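Local coordinates for protein D-glycerate 3-kinase (Cryptococcus neoformans var. grubii serotype A, PDB 6CKG) that probably phosphorylates D-glycerate at its 3-hydroxyl, using ATP as the phosphate donor, at residues D243-L254 with S308-N319; G17-V28 with L63-L71. One frame throughout, in Å; residues are numbered along the deposited sequence. Where two conformers were deposited one is given.

Contact 1: residues D243-L254 with S308-N319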
loop_
_atom_site.group_PDB
_atom_site.type_symbol
_atom_site.label_atom_id
_atom_site.label_comp_id
_atom_site.label_asym_id
_atom_site.label_seq_id
_atom_site.Cartn_x
_atom_site.Cartn_y
_atom_site.Cartn_z
ATOM N N ASP A 243 1.581 -7.155 -10.663
ATOM C CA ASP A 243 2.545 -7.876 -11.490
ATOM C C ASP A 243 3.656 -6.984 -12.036
ATOM O O ASP A 243 4.609 -7.508 -12.615
ATOM C CB ASP A 243 1.830 -8.573 -12.656
ATOM C CG ASP A 243 1.065 -9.830 -12.218
ATOM O OD1 ASP A 243 1.292 -10.334 -11.090
ATOM O OD2 ASP A 243 0.226 -10.316 -13.004
ATOM N N GLN A 244 3.536 -5.664 -11.908
ATOM C CA GLN A 244 4.581 -4.733 -12.303
ATOM C C GLN A 244 5.661 -4.581 -11.240
ATOM O O GLN A 244 6.703 -3.977 -11.517
ATOM C CB GLN A 244 3.948 -3.378 -12.614
ATOM C CG GLN A 244 3.026 -3.403 -13.831
ATOM C CD GLN A 244 3.797 -3.146 -15.111
ATOM O OE1 GLN A 244 4.628 -3.957 -15.519
ATOM N NE2 GLN A 244 3.560 -1.985 -15.729
ATOM N N ILE A 245 5.452 -5.148 -10.059
ATOM C CA ILE A 245 6.390 -5.035 -8.944
ATOM C C ILE A 245 7.471 -6.109 -9.056
ATOM O O ILE A 245 7.176 -7.295 -9.257
ATOM C CB ILE A 245 5.632 -5.149 -7.612
ATOM C CG1 ILE A 245 4.612 -4.002 -7.502
ATOM C CG2 ILE A 245 6.591 -5.205 -6.439
ATOM C CD1 ILE A 245 3.727 -4.054 -6.242
ATOM N N ASP A 246 8.734 -5.699 -8.884
ATOM C CA ASP A 246 9.881 -6.594 -9.015
ATOM C C ASP A 246 10.286 -7.243 -7.697
ATOM O O ASP A 246 10.664 -8.418 -7.678
ATOM C CB ASP A 246 11.091 -5.833 -9.575
ATOM C CG ASP A 246 10.824 -5.229 -10.937
ATOM O OD1 ASP A 246 10.270 -5.936 -11.794
ATOM O OD2 ASP A 246 11.158 -4.047 -11.149
ATOM N N CYS A 247 10.253 -6.498 -6.599
ATOM C CA CYS A 247 10.650 -7.037 -5.304
ATOM C C CYS A 247 9.805 -6.345 -4.243
ATOM O O CYS A 247 9.070 -5.401 -4.532
ATOM C CB CYS A 247 12.168 -6.857 -5.070
ATOM S SG CYS A 247 12.687 -5.118 -4.998
ATOM N N PHE A 248 9.906 -6.810 -3.000
ATOM C CA PHE A 248 8.887 -6.418 -2.032
ATOM C C PHE A 248 9.482 -6.300 -0.638
ATOM O O PHE A 248 10.285 -7.142 -0.215
ATOM C CB PHE A 248 7.737 -7.449 -2.011
ATOM C CG PHE A 248 6.378 -6.868 -1.651
ATOM C CD1 PHE A 248 6.056 -6.589 -0.334
ATOM C CD2 PHE A 248 5.427 -6.618 -2.634
ATOM C CE1 PHE A 248 4.793 -6.081 0.015
ATOM C CE2 PHE A 248 4.155 -6.102 -2.298
ATOM C CZ PHE A 248 3.845 -5.843 -0.966
ATOM N N VAL A 249 9.041 -5.274 0.084
ATOM C CA VAL A 249 9.393 -5.061 1.486
ATOM C C VAL A 249 8.095 -4.976 2.274
ATOM O O VAL A 249 7.215 -4.179 1.928
ATOM C CB VAL A 249 10.222 -3.776 1.680
ATOM C CG1 VAL A 249 10.553 -3.564 3.166
ATOM C CG2 VAL A 249 11.515 -3.827 0.836
ATOM N N GLN A 250 7.978 -5.775 3.334
ATOM C CA GLN A 250 6.765 -5.779 4.144
ATOM C C GLN A 250 7.094 -5.539 5.614
ATOM O O GLN A 250 8.024 -6.139 6.154
ATOM C CB GLN A 250 5.996 -7.103 3.984
ATOM C CG GLN A 250 4.837 -7.237 4.963
ATOM C CD GLN A 250 4.113 -8.574 4.850
ATOM O OE1 GLN A 250 4.727 -9.633 4.942
ATOM N NE2 GLN A 250 2.806 -8.522 4.632
ATOM N N ILE A 251 6.341 -4.652 6.255
ATOM C CA ILE A 251 6.419 -4.458 7.697
ATOM C C ILE A 251 5.212 -5.169 8.302
ATOM O O ILE A 251 4.066 -4.778 8.058
ATOM C CB ILE A 251 6.434 -2.972 8.075
ATOM C CG1 ILE A 251 7.593 -2.259 7.370
ATOM C CG2 ILE A 251 6.570 -2.831 9.578
ATOM C CD1 ILE A 251 7.549 -0.743 7.483
ATOM N N GLN A 252 5.461 -6.226 9.073
ATOM C CA GLN A 252 4.391 -7.057 9.613
ATOM C C GLN A 252 4.384 -6.938 11.129
ATOM O O GLN A 252 5.380 -7.311 11.773
ATOM C CB GLN A 252 4.586 -8.515 9.197
ATOM C CG GLN A 252 3.517 -9.453 9.711
ATOM C CD GLN A 252 3.804 -10.883 9.315
ATOM O OE1 GLN A 252 3.403 -11.339 8.240
ATOM N NE2 GLN A 252 4.518 -11.590 10.170
ATOM N N PRO A 253 3.320 -6.431 11.754
ATOM C CA PRO A 253 3.264 -6.458 13.217
ATOM C C PRO A 253 3.203 -7.894 13.711
ATOM O O PRO A 253 2.714 -8.790 13.017
ATOM C CB PRO A 253 1.971 -5.706 13.539
ATOM C CG PRO A 253 1.110 -5.943 12.345
ATOM C CD PRO A 253 2.046 -5.983 11.161
ATOM N N LEU A 254 3.737 -8.107 14.918
ATOM C CA LEU A 254 3.572 -9.389 15.594
ATOM C C LEU A 254 2.107 -9.769 15.686
ATOM O O LEU A 254 1.743 -10.940 15.517
ATOM C CB LEU A 254 4.175 -9.329 17.000
ATOM C CG LEU A 254 5.625 -9.754 17.148
ATOM C CD1 LEU A 254 6.114 -9.497 18.563
ATOM C CD2 LEU A 254 5.756 -11.218 16.784
ATOM N N SER A 308 4.860 -11.775 -8.572
ATOM C CA SER A 308 6.010 -11.399 -9.374
ATOM C C SER A 308 7.255 -11.193 -8.520
ATOM O O SER A 308 8.369 -11.253 -9.050
ATOM C CB SER A 308 5.689 -10.145 -10.191
ATOM O OG SER A 308 5.212 -9.116 -9.345
ATOM N N TRP A 309 7.092 -10.991 -7.209
ATOM C CA TRP A 309 8.210 -10.792 -6.293
ATOM C C TRP A 309 8.536 -12.032 -5.474
ATOM O O TRP A 309 9.304 -11.941 -4.506
ATOM C CB TRP A 309 7.915 -9.623 -5.351
ATOM C CG TRP A 309 6.621 -9.780 -4.594
ATOM C CD1 TRP A 309 6.431 -10.444 -3.419
ATOM C CD2 TRP A 309 5.339 -9.255 -4.969
ATOM N NE1 TRP A 309 5.117 -10.355 -3.029
ATOM C CE2 TRP A 309 4.426 -9.632 -3.966
ATOM C CE3 TRP A 309 4.883 -8.483 -6.049
ATOM C CZ2 TRP A 309 3.070 -9.283 -4.015
ATOM C CZ3 TRP A 309 3.546 -8.134 -6.098
ATOM C CH2 TRP A 309 2.654 -8.529 -5.082
ATOM N N ARG A 310 7.950 -13.176 -5.812
ATOM C CA ARG A 310 8.237 -14.412 -5.090
ATOM C C ARG A 310 9.733 -14.690 -5.100
ATOM O O ARG A 310 10.361 -14.677 -6.158
ATOM C CB ARG A 310 7.473 -15.575 -5.732
ATOM C CG ARG A 310 7.810 -16.958 -5.170
ATOM C CD ARG A 310 7.317 -17.089 -3.743
ATOM N NE ARG A 310 6.943 -18.465 -3.428
ATOM C CZ ARG A 310 6.281 -18.821 -2.335
ATOM N NH1 ARG A 310 5.922 -17.898 -1.449
ATOM N NH2 ARG A 310 5.965 -20.098 -2.136
ATOM N N GLY A 311 10.301 -14.953 -3.919
ATOM C CA GLY A 311 11.740 -15.125 -3.782
ATOM C C GLY A 311 12.529 -13.833 -3.680
ATOM O O GLY A 311 13.745 -13.877 -3.468
ATOM N N LYS A 312 11.885 -12.686 -3.824
ATOM C CA LYS A 312 12.545 -11.389 -3.784
ATOM C C LYS A 312 11.856 -10.477 -2.777
ATOM O O LYS A 312 11.627 -9.298 -3.046
ATOM C CB LYS A 312 12.560 -10.740 -5.167
ATOM C CG LYS A 312 13.297 -11.531 -6.246
ATOM C CD LYS A 312 13.145 -10.867 -7.621
ATOM C CE LYS A 312 11.786 -11.177 -8.242
ATOM N NZ LYS A 312 11.328 -10.217 -9.330
ATOM N N GLY A 313 11.511 -11.015 -1.612
ATOM C CA GLY A 313 10.808 -10.257 -0.593
ATOM C C GLY A 313 11.583 -10.234 0.707
ATOM O O GLY A 313 12.301 -11.179 1.042
ATOM N N LEU A 314 11.450 -9.131 1.435
ATOM C CA LEU A 314 12.042 -8.955 2.752
ATOM C C LEU A 314 10.945 -8.521 3.706
ATOM O O LEU A 314 10.238 -7.538 3.442
ATOM C CB LEU A 314 13.160 -7.912 2.736
ATOM C CG LEU A 314 13.737 -7.475 4.084
ATOM C CD1 LEU A 314 14.458 -8.650 4.797
ATOM C CD2 LEU A 314 14.681 -6.285 3.875
ATOM N N ARG A 315 10.802 -9.245 4.808
ATOM C CA ARG A 315 9.789 -8.950 5.812
ATOM C C ARG A 315 10.463 -8.545 7.111
ATOM O O ARG A 315 11.361 -9.245 7.590
ATOM C CB ARG A 315 8.884 -10.159 6.071
ATOM C CG ARG A 315 7.991 -9.999 7.313
ATOM C CD ARG A 315 7.062 -11.227 7.510
ATOM N NE ARG A 315 6.301 -11.491 6.290
ATOM C CZ ARG A 315 6.460 -12.570 5.537
ATOM N NH1 ARG A 315 7.330 -13.506 5.892
ATOM N NH2 ARG A 315 5.749 -12.720 4.434
ATOM N N PHE A 316 10.028 -7.429 7.680
ATOM C CA PHE A 316 10.407 -7.040 9.030
ATOM C C PHE A 316 9.249 -7.363 9.955
ATOM O O PHE A 316 8.121 -6.940 9.699
ATOM C CB PHE A 316 10.720 -5.546 9.131
ATOM C CG PHE A 316 11.897 -5.104 8.300
ATOM C CD1 PHE A 316 13.194 -5.276 8.762
ATOM C CD2 PHE A 316 11.700 -4.491 7.077
ATOM C CE1 PHE A 316 14.278 -4.857 8.000
ATOM C CE2 PHE A 316 12.775 -4.071 6.308
ATOM C CZ PHE A 316 14.064 -4.247 6.769
ATOM N N ILE A 317 9.524 -8.104 11.018
ATOM C CA ILE A 317 8.530 -8.402 12.039
ATOM C C ILE A 317 8.805 -7.473 13.210
ATOM O O ILE A 317 9.920 -7.451 13.739
ATOM C CB ILE A 317 8.593 -9.879 12.458
ATOM C CG1 ILE A 317 8.332 -10.760 11.230
ATOM C CG2 ILE A 317 7.617 -10.164 13.591
ATOM C CD1 ILE A 317 8.433 -12.237 11.476
ATOM N N VAL A 318 7.807 -6.683 13.602
ATOM C CA VAL A 318 8.030 -5.622 14.578
ATOM C C VAL A 318 7.120 -5.815 15.790
ATOM O O VAL A 318 6.028 -6.390 15.696
ATOM C CB VAL A 318 7.814 -4.230 13.941
ATOM C CG1 VAL A 318 8.810 -4.001 12.809
ATOM C CG2 VAL A 318 6.396 -4.096 13.429
ATOM N N ASN A 319 7.585 -5.333 16.946
ATOM C CA ASN A 319 6.766 -5.353 18.148
ATOM C C ASN A 319 5.954 -4.060 18.217
ATOM O O ASN A 319 5.975 -3.240 17.295
ATOM C CB ASN A 319 7.621 -5.584 19.402
ATOM C CG ASN A 319 8.668 -4.494 19.633
ATOM O OD1 ASN A 319 8.605 -3.402 19.067
ATOM N ND2 ASN A 319 9.641 -4.800 20.489
HETATM O O HOH W 1 2.533 -10.055 -8.727
#
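F248 lies alongside W309 and covers one face of its indole. F248 CD2 sits 3.4 Å from W309 CE2, and F248 CB makes a CH-pi contact over the five-membered ring. The two ring planes are 37° apart. W309 CG stands between its own backbone N and carbonyl carbon (chi1 55°), which turns the indole toward F248 and I245. I245 CG2 meets W309 CE3 at 3.7 Å. The indole NE1 is held by I302 O. Next to it, S308 OG donates to I245 O (2.7 Å) in the carbonyl plane. This is the tightly packed part of the contact.

The backbones run as parallel strands, 247-253 beside 313-318, inside the mixed sheet of a P-loop kinase-like alpha/beta fold. Their hydrogen bonds alternate from F248 N to K312 O through to L254 N to V318 O. K312 and G313 form a classic beta bulge opposite F330. On the F248 side of the sheet, Q250 and R315 point the same way. R315 NE gives a fairly straight bond to Q250 OE1 (2.8 Å, 159°), and R315 NH2 adds a weak one. The same guanidinium forms salt bridges with D303 and E328, so its rotation is fixed from several sides. The Q252 amide lies nearly parallel to it, with Q252 CD 3.7 Å from R315 CD.

The solvent side is looser. At one end the L254 and I317 side chains cross at about a right angle, L254 CD2 3.8 Å from I317 CG2, and L254 is exposed. At the other, water 1 links OD1 of D243, an exposed residue, to S308 N. Nearby, D246 OD2 accepts from V49 N.

Contact 2: residues G17-V28 with L63-L71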
loop_
_atom_site.group_PDB
_atom_site.type_symbol
_atom_site.label_atom_id
_atom_site.label_comp_id
_atom_site.label_asym_id
_atom_site.label_seq_id
_atom_site.Cartn_x
_atom_site.Cartn_y
_atom_site.Cartn_z
ATOM N N GLY A 17 17.441 6.696 9.167
ATOM C CA GLY A 17 18.833 6.349 9.406
ATOM C C GLY A 17 19.017 5.145 10.321
ATOM O O GLY A 17 20.147 4.734 10.601
ATOM N N GLY A 18 17.900 4.577 10.778
ATOM C CA GLY A 18 17.919 3.483 11.727
ATOM C C GLY A 18 18.096 2.129 11.066
ATOM O O GLY A 18 18.379 2.010 9.871
ATOM N N ALA A 19 17.913 1.081 11.875
ATOM C CA ALA A 19 18.173 -0.277 11.410
ATOM C C ALA A 19 17.275 -0.648 10.231
ATOM O O ALA A 19 17.742 -1.237 9.249
ATOM C CB ALA A 19 17.994 -1.272 12.555
ATOM N N MET A 20 15.977 -0.322 10.309
ATOM C CA MET A 20 15.079 -0.691 9.218
ATOM C C MET A 20 15.461 0.017 7.921
ATOM O O MET A 20 15.486 -0.605 6.853
ATOM C CB MET A 20 13.622 -0.396 9.575
ATOM C CG MET A 20 12.650 -0.908 8.507
ATOM S SD MET A 20 10.871 -0.690 8.812
ATOM C CE MET A 20 10.638 -1.726 10.262
ATOM N N VAL A 21 15.771 1.316 7.994
ATOM C CA VAL A 21 16.167 2.054 6.796
ATOM C C VAL A 21 17.446 1.460 6.211
ATOM O O VAL A 21 17.515 1.159 5.014
ATOM C CB VAL A 21 16.328 3.553 7.111
ATOM C CG1 VAL A 21 17.185 4.249 6.043
ATOM C CG2 VAL A 21 14.977 4.216 7.220
ATOM N N GLN A 22 18.463 1.251 7.054
ATOM C CA GLN A 22 19.731 0.694 6.578
ATOM C C GLN A 22 19.548 -0.700 5.995
ATOM O O GLN A 22 20.135 -1.036 4.958
ATOM C CB GLN A 22 20.754 0.632 7.714
ATOM C CG GLN A 22 21.122 1.971 8.304
ATOM C CD GLN A 22 22.272 1.861 9.285
ATOM O OE1 GLN A 22 22.839 0.782 9.475
ATOM N NE2 GLN A 22 22.624 2.980 9.914
ATOM N N GLN A 23 18.767 -1.541 6.669
ATOM C CA GLN A 23 18.567 -2.892 6.172
ATOM C C GLN A 23 17.776 -2.881 4.873
ATOM O O GLN A 23 18.074 -3.657 3.958
ATOM C CB GLN A 23 17.867 -3.744 7.233
ATOM C CG GLN A 23 18.782 -4.120 8.388
ATOM C CD GLN A 23 18.078 -4.976 9.412
ATOM O OE1 GLN A 23 17.515 -6.017 9.078
ATOM N NE2 GLN A 23 18.081 -4.529 10.662
ATOM N N THR A 24 16.770 -2.009 4.768
ATOM C CA THR A 24 16.012 -1.919 3.523
ATOM C C THR A 24 16.883 -1.403 2.384
ATOM O O THR A 24 16.768 -1.873 1.244
ATOM C CB THR A 24 14.788 -1.025 3.703
ATOM O OG1 THR A 24 13.971 -1.536 4.766
ATOM C CG2 THR A 24 13.975 -1.003 2.428
ATOM N N ALA A 25 17.783 -0.462 2.686
ATOM C CA ALA A 25 18.720 0.030 1.682
ATOM C C ALA A 25 19.614 -1.090 1.168
ATOM O O ALA A 25 19.838 -1.210 -0.043
ATOM C CB ALA A 25 19.570 1.160 2.265
ATOM N N GLY A 26 20.167 -1.903 2.078
ATOM C CA GLY A 26 20.988 -3.023 1.638
ATOM C C GLY A 26 20.239 -3.937 0.685
ATOM O O GLY A 26 20.776 -4.356 -0.347
ATOM N N PHE A 27 18.979 -4.226 1.009
ATOM C CA PHE A 27 18.114 -5.072 0.178
ATOM C C PHE A 27 17.805 -4.419 -1.172
ATOM O O PHE A 27 17.867 -5.075 -2.221
ATOM C CB PHE A 27 16.828 -5.357 0.951
ATOM C CG PHE A 27 15.767 -6.109 0.164
ATOM C CD1 PHE A 27 15.852 -7.487 0.003
ATOM C CD2 PHE A 27 14.679 -5.443 -0.379
ATOM C CE1 PHE A 27 14.875 -8.188 -0.701
ATOM C CE2 PHE A 27 13.688 -6.145 -1.088
ATOM C CZ PHE A 27 13.796 -7.513 -1.246
ATOM N N VAL A 28 17.451 -3.129 -1.172
ATOM C CA VAL A 28 17.229 -2.424 -2.438
ATOM C C VAL A 28 18.487 -2.444 -3.304
ATOM O O VAL A 28 18.423 -2.689 -4.515
ATOM C CB VAL A 28 16.735 -0.989 -2.180
ATOM C CG1 VAL A 28 16.775 -0.188 -3.448
ATOM C CG2 VAL A 28 15.288 -1.029 -1.620
ATOM N N LEU A 63 9.529 4.370 7.203
ATOM C CA LEU A 63 10.471 3.806 6.240
ATOM C C LEU A 63 10.436 4.555 4.914
ATOM O O LEU A 63 11.449 5.120 4.478
ATOM C CB LEU A 63 10.169 2.326 6.035
ATOM C CG LEU A 63 10.942 1.648 4.924
ATOM C CD1 LEU A 63 12.446 1.703 5.232
ATOM C CD2 LEU A 63 10.442 0.207 4.776
ATOM N N THR A 64 9.269 4.597 4.267
ATOM C CA THR A 64 9.184 5.201 2.939
ATOM C C THR A 64 9.324 6.720 2.967
ATOM O O THR A 64 9.511 7.331 1.907
ATOM C CB THR A 64 7.868 4.796 2.263
ATOM O OG1 THR A 64 6.760 5.264 3.035
ATOM C CG2 THR A 64 7.771 3.276 2.152
ATOM N N GLY A 65 9.261 7.344 4.145
ATOM C CA GLY A 65 9.567 8.758 4.241
ATOM C C GLY A 65 11.050 9.056 4.281
ATOM O O GLY A 65 11.479 10.102 3.794
ATOM N N LEU A 66 11.848 8.151 4.855
ATOM C CA LEU A 66 13.288 8.320 5.009
ATOM C C LEU A 66 14.098 7.624 3.930
ATOM O O LEU A 66 15.155 8.126 3.546
ATOM C CB LEU A 66 13.739 7.774 6.368
ATOM C CG LEU A 66 13.112 8.423 7.599
ATOM C CD1 LEU A 66 13.397 7.589 8.830
ATOM C CD2 LEU A 66 13.637 9.847 7.761
ATOM N N LEU A 67 13.625 6.482 3.440
ATOM C CA LEU A 67 14.431 5.669 2.536
ATOM C C LEU A 67 14.828 6.380 1.248
ATOM O O LEU A 67 15.992 6.221 0.837
ATOM C CB LEU A 67 13.690 4.364 2.220
ATOM C CG LEU A 67 14.349 3.383 1.243
ATOM C CD1 LEU A 67 15.672 2.864 1.803
ATOM C CD2 LEU A 67 13.405 2.221 0.944
ATOM N N PRO A 68 13.950 7.123 0.555
ATOM C CA PRO A 68 14.405 7.814 -0.671
ATOM C C PRO A 68 15.584 8.746 -0.454
ATOM O O PRO A 68 16.567 8.675 -1.208
ATOM C CB PRO A 68 13.155 8.582 -1.127
ATOM C CG PRO A 68 12.011 7.811 -0.555
ATOM C CD PRO A 68 12.498 7.296 0.766
ATOM N N ASP A 69 15.520 9.632 0.544
ATOM C CA ASP A 69 16.618 10.582 0.735
ATOM C C ASP A 69 17.892 9.876 1.177
ATOM O O ASP A 69 18.997 10.359 0.914
ATOM C CB ASP A 69 16.234 11.650 1.754
ATOM C CG ASP A 69 15.153 12.580 1.246
ATOM O OD1 ASP A 69 15.088 12.820 0.020
ATOM O OD2 ASP A 69 14.368 13.074 2.079
ATOM N N TYR A 70 17.753 8.736 1.847
ATOM C CA TYR A 70 18.913 7.952 2.252
ATOM C C TYR A 70 19.611 7.349 1.035
ATOM O O TYR A 70 20.840 7.431 0.906
ATOM C CB TYR A 70 18.454 6.863 3.227
ATOM C CG TYR A 70 19.550 6.117 3.925
ATOM C CD1 TYR A 70 20.077 4.950 3.383
ATOM C CD2 TYR A 70 20.042 6.555 5.147
ATOM C CE1 TYR A 70 21.072 4.248 4.032
ATOM C CE2 TYR A 70 21.052 5.858 5.799
ATOM C CZ TYR A 70 21.560 4.712 5.233
ATOM O OH TYR A 70 22.557 4.020 5.875
ATOM N N LEU A 71 18.834 6.744 0.123
ATOM C CA LEU A 71 19.420 6.139 -1.072
ATOM C C LEU A 71 20.018 7.192 -2.000
ATOM O O LEU A 71 21.083 6.969 -2.597
ATOM C CB LEU A 71 18.366 5.306 -1.806
ATOM C CG LEU A 71 17.961 4.025 -1.055
ATOM C CD1 LEU A 71 16.804 3.277 -1.731
ATOM C CD2 LEU A 71 19.170 3.117 -0.888
#
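V21 sets its CG1 methyl over one face of the Y70 ring. The methyl is 3.9 Å from the ring centroid, a CH-pi contact displaced toward the rim. V21 CG1 is anti to the backbone N (chi1 161°) and faces Y70, while CG2 turns to L66 and meets L66 CB at 3.9 Å. A25 CB comes to the same ring obliquely, at CE1, and also touches L71 CD2 at 3.7 Å. Q22 CG lies 3.5 Å from Y70 OH, near the exposed edge of the contact.

Toward the sheet the packing continues with T24. Its side chain and that of L63 reach tip to tip, with T24 OG1 3.6 Å from L63 CD1. The T24 and L67 side chains cross at about a right angle, T24 CG2 3.6 Å from L67 CD2. M20 SD rests against L63 CD2. Further along, V28 CG1 meets L71 CD1.

The next shell sets these groups in place. T24 OG1 donates to M20 O (2.7 Å), which fixes the hydroxyl and presents the T24 methyl to L67. T24 N reaches the same oxygen from the opposite face of its plane. The ring of H74 packs edge-to-face with Y70. On the sheet side, M20 and L63 both touch I251, and L71 touches L79, so the pair sits on the sheet.

Helices 19-28 and 63-71 cross at -56°, with axes 9.7 Å apart. Apolar side chains carry the join. It is the packing of neighbouring helices on one side of the central parallel strands, as in alpha/beta folds of the P-loop kinase type.

From the N terminus, helix 19-38 leads into strand 48-53 and then helix 63-75, where contact 2 closes its loop around that strand. The chain next builds strands 79-83 and 176-180 and reaches strand 247-253. Contact 1 opens there and closes at strand 313-318, after an excursion that is largely helical. The two loops follow one another; they neither nest nor cross. They meet in space, however. Helix 19-38 lies over both strands of contact 1: F316 CE2 is 3.2 Å from T24 OG1, and I251 CD1 is 3.6 Å from M20 SD. Helix 63-75 reaches strand 247-253 through L63.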